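Local coordinates for salicylic acid-binding protein 2 (Nicotiana tabacum, PDB 1Y7I) that hydrolyses methyl salicylate to salicylic acid and methanol, a step in the signalling that activates systemic acquired resistance in plants, at residues 148-153 with 176-181. Sequence-based numbering, arbitrary orientation.
Sequences SMFFGP and VRPSSL. With SAL (2-hydroxybenzoic acid), chain E.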
ATOM      1  N   SER B 148      -6.467  -0.285  20.758  1.00 35.40           N
ATOM      2  CA  SER B 148      -5.947  -0.363  19.402  1.00 33.28           C
ATOM      3  C   SER B 148      -4.493  -0.788  19.507  1.00 33.33           C
ATOM      4  O   SER B 148      -3.853  -0.580  20.537  1.00 33.05           O
ATOM      5  CB  SER B 148      -6.043   0.993  18.704  1.00 32.01           C
ATOM      6  OG  SER B 148      -5.163   1.936  19.288  1.00 31.53           O
HETATM    7  N   MSE B 149      -3.980  -1.382  18.436  1.00 34.11           N
HETATM    8  CA  MSE B 149      -2.601  -1.849  18.391  1.00 34.85           C
HETATM    9  C   MSE B 149      -1.917  -1.402  17.102  1.00 33.59           C
HETATM   10  O   MSE B 149      -2.333  -1.779  16.004  1.00 33.56           O
HETATM   11  CB  MSE B 149      -2.573  -3.377  18.493  1.00 38.18           C
HETATM   12  CG  MSE B 149      -1.214  -4.000  18.247  1.00 42.19           C
HETATM   13 SE   MSE B 149      -1.314  -5.924  18.349  1.00 56.10          SE
HETATM   14  CE  MSE B 149      -2.125  -6.273  16.626  1.00 48.29           C
ATOM     15  N   PHE B 150      -0.859  -0.611  17.241  1.00 31.89           N
ATOM     16  CA  PHE B 150      -0.120  -0.095  16.092  1.00 30.11           C
ATOM     17  C   PHE B 150       1.368  -0.428  16.212  1.00 30.39           C
ATOM     18  O   PHE B 150       2.061   0.103  17.079  1.00 29.70           O
ATOM     19  CB  PHE B 150      -0.331   1.423  16.007  1.00 30.16           C
ATOM     20  CG  PHE B 150       0.163   2.046  14.730  1.00 29.81           C
ATOM     21  CD1 PHE B 150      -0.132   1.475  13.497  1.00 31.50           C
ATOM     22  CD2 PHE B 150       0.891   3.227  14.757  1.00 33.69           C
ATOM     23  CE1 PHE B 150       0.296   2.070  12.308  1.00 31.66           C
ATOM     24  CE2 PHE B 150       1.324   3.832  13.570  1.00 34.28           C
ATOM     25  CZ  PHE B 150       1.021   3.249  12.344  1.00 32.48           C
ATOM     26  N   PHE B 151       1.859  -1.314  15.347  1.00 29.56           N
ATOM     27  CA  PHE B 151       3.267  -1.697  15.383  1.00 27.42           C
ATOM     28  C   PHE B 151       4.158  -0.499  15.083  1.00 28.55           C
ATOM     29  O   PHE B 151       3.847   0.317  14.217  1.00 28.38           O
ATOM     30  CB  PHE B 151       3.573  -2.813  14.370  1.00 27.15           C
ATOM     31  CG  PHE B 151       2.715  -4.042  14.531  1.00 24.44           C
ATOM     32  CD1 PHE B 151       2.377  -4.510  15.797  1.00 25.25           C
ATOM     33  CD2 PHE B 151       2.226  -4.716  13.417  1.00 25.70           C
ATOM     34  CE1 PHE B 151       1.562  -5.625  15.954  1.00 28.23           C
ATOM     35  CE2 PHE B 151       1.408  -5.836  13.561  1.00 26.82           C
ATOM     36  CZ  PHE B 151       1.073  -6.289  14.835  1.00 27.66           C
ATOM     37  N   GLY B 152       5.262  -0.404  15.816  1.00 28.76           N
ATOM     38  CA  GLY B 152       6.207   0.677  15.617  1.00 29.45           C
ATOM     39  C   GLY B 152       7.310   0.211  14.685  1.00 29.81           C
ATOM     40  O   GLY B 152       7.385  -0.978  14.378  1.00 30.88           O
ATOM     41  N   PRO B 153       8.194   1.113  14.233  1.00 30.21           N
ATOM     42  CA  PRO B 153       9.291   0.766  13.325  1.00 30.07           C
ATOM     43  C   PRO B 153      10.294  -0.265  13.845  1.00 30.10           C
ATOM     44  O   PRO B 153      10.883  -1.013  13.065  1.00 29.26           O
ATOM     45  CB  PRO B 153       9.943   2.117  13.050  1.00 28.96           C
ATOM     46  CG  PRO B 153       9.715   2.857  14.326  1.00 31.06           C
ATOM     47  CD  PRO B 153       8.279   2.530  14.633  1.00 30.30           C
ATOM     48  N   VAL B 176       1.429   0.610   7.049  1.00 17.39           N
ATOM     49  CA  VAL B 176       0.852   0.073   8.286  1.00 18.96           C
ATOM     50  C   VAL B 176      -0.114   1.029   8.977  1.00 19.42           C
ATOM     51  O   VAL B 176       0.103   2.240   9.025  1.00 19.56           O
ATOM     52  CB  VAL B 176       1.938  -0.394   9.312  1.00 18.13           C
ATOM     53  CG1 VAL B 176       2.663  -1.617   8.762  1.00 16.90           C
ATOM     54  CG2 VAL B 176       2.936   0.731   9.621  1.00 18.16           C
ATOM     55  N   ARG B 177      -1.206   0.466   9.482  1.00 20.72           N
ATOM     56  CA  ARG B 177      -2.221   1.244  10.169  1.00 20.57           C
ATOM     57  C   ARG B 177      -2.582   0.519  11.448  1.00 23.00           C
ATOM     58  O   ARG B 177      -2.350  -0.681  11.576  1.00 22.53           O
ATOM     59  CB  ARG B 177      -3.471   1.397   9.298  1.00 17.08           C
ATOM     60  CG  ARG B 177      -3.259   2.188   8.010  1.00 17.33           C
ATOM     61  CD  ARG B 177      -4.487   2.091   7.107  1.00 18.21           C
ATOM     62  NE  ARG B 177      -5.700   2.567   7.772  1.00 19.06           N
ATOM     63  CZ  ARG B 177      -6.924   2.480   7.261  1.00 19.59           C
ATOM     64  NH1 ARG B 177      -7.112   1.933   6.066  1.00 18.27           N
ATOM     65  NH2 ARG B 177      -7.960   2.939   7.949  1.00 19.47           N
ATOM     66  N   PRO B 178      -3.153   1.247  12.417  1.00 25.02           N
ATOM     67  CA  PRO B 178      -3.550   0.663  13.696  1.00 26.10           C
ATOM     68  C   PRO B 178      -4.609  -0.418  13.522  1.00 25.00           C
ATOM     69  O   PRO B 178      -5.480  -0.328  12.655  1.00 23.44           O
ATOM     70  CB  PRO B 178      -4.054   1.871  14.482  1.00 27.24           C
ATOM     71  CG  PRO B 178      -4.580   2.767  13.407  1.00 28.49           C
ATOM     72  CD  PRO B 178      -3.505   2.677  12.364  1.00 26.07           C
ATOM     73  N   SER B 179      -4.515  -1.441  14.362  1.00 24.05           N
ATOM     74  CA  SER B 179      -5.428  -2.573  14.332  1.00 24.83           C
ATOM     75  C   SER B 179      -5.929  -2.822  15.753  1.00 25.72           C
ATOM     76  O   SER B 179      -5.950  -1.912  16.581  1.00 26.59           O
ATOM     77  CB  SER B 179      -4.676  -3.804  13.809  1.00 24.94           C
ATOM     78  OG  SER B 179      -5.495  -4.957  13.778  1.00 24.96           O
ATOM     79  N   SER B 180      -6.330  -4.056  16.033  1.00 25.57           N
ATOM     80  CA  SER B 180      -6.802  -4.412  17.361  1.00 24.67           C
ATOM     81  C   SER B 180      -6.951  -5.918  17.479  1.00 24.54           C
ATOM     82  O   SER B 180      -7.143  -6.614  16.478  1.00 23.00           O
ATOM     83  CB  SER B 180      -8.146  -3.742  17.646  1.00 25.12           C
ATOM     84  OG  SER B 180      -8.641  -4.111  18.921  1.00 24.51           O
ATOM     85  N   LEU B 181      -6.851  -6.416  18.707  1.00 23.70           N
ATOM     86  CA  LEU B 181      -6.997  -7.841  18.966  1.00 25.27           C
ATOM     87  C   LEU B 181      -8.431  -8.150  19.371  1.00 26.13           C
ATOM     88  O   LEU B 181      -8.831  -9.311  19.418  1.00 26.43           O
ATOM     89  CB  LEU B 181      -6.035  -8.290  20.067  1.00 24.49           C
ATOM     90  CG  LEU B 181      -4.550  -8.191  19.719  1.00 25.67           C
ATOM     91  CD1 LEU B 181      -3.716  -8.789  20.842  1.00 24.05           C
ATOM     92  CD2 LEU B 181      -4.286  -8.940  18.405  1.00 24.78           C
TER
HETATM   93  C1' SAL E 503       0.254  -9.914  13.408  1.00 28.60           C
HETATM   94  O1' SAL E 503       1.110  -9.920  12.414  1.00 30.20           O
HETATM   95  O2' SAL E 503      -0.958  -9.853  13.185  1.00 27.70           O
HETATM   96  C1  SAL E 503       0.815  -9.979  14.771  1.00 28.00           C
HETATM   97  C2  SAL E 503      -0.060  -9.974  15.912  1.00 27.66           C
HETATM   98  C3  SAL E 503       0.483 -10.039  17.210  1.00 26.37           C
HETATM   99  C4  SAL E 503       1.875 -10.119  17.394  1.00 25.09           C
HETATM  100  C5  SAL E 503       2.749 -10.129  16.287  1.00 27.26           C
HETATM  101  C6  SAL E 503       2.227 -10.063  14.999  1.00 25.52           C
HETATM  102  O2  SAL E 503      -1.417  -9.894  15.809  1.00 29.61           O
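Met149 and Ser179 pair through their backbones as a single antiparallel, hydrogen-bonded beta bridge, a small example of how a cap strand can tie down a pocket-lining loop. Met149 N donates to Ser179 O and Ser179 N to Met149 O, each over 2.8 Å and fairly straight, at 162° and 165°. Ser179 O also receives a CA-H...O contact from Ser148. The bridge joins strand 147-150, paired on its other edge with strand 135-138, to the loop between helices 166-175 and 183-187.

The buried side faces the ligand, with looser apolar contacts. The selenomethionine side chain of Met149 leaves extended and then turns about the CG-SE bond (chi3 77°), bringing CE 3.9 Å from Leu181 CD2 and 3.8 Å from O2 of the salicylate. Leu181 CD2 approaches the same oxygen, while Phe151 brings CZ to 3.7 Å from ligand atom C1.

The tightest side-chain packing lies on the partly exposed side. Phe150 presses on the 176-178 backbone, CD1 3.2 Å from Pro178 N and Val176 O at its ring edge, and also meets Val176 CG2 and Pro178 CD. Farther out, Arg177 reaches away to backbone carbonyls of Gly43, Asp45 and Arg47, and packs on Leu46 of the second subunit.

Backbone bonds thus fix the register, while Met149, Phe151 and Leu181 give one side of the salicylate an apolar wall; its hydrogen bonds to Ala13 N and His238 NE2 come from outside both segments, consistent with a mainly shape-fitting role here.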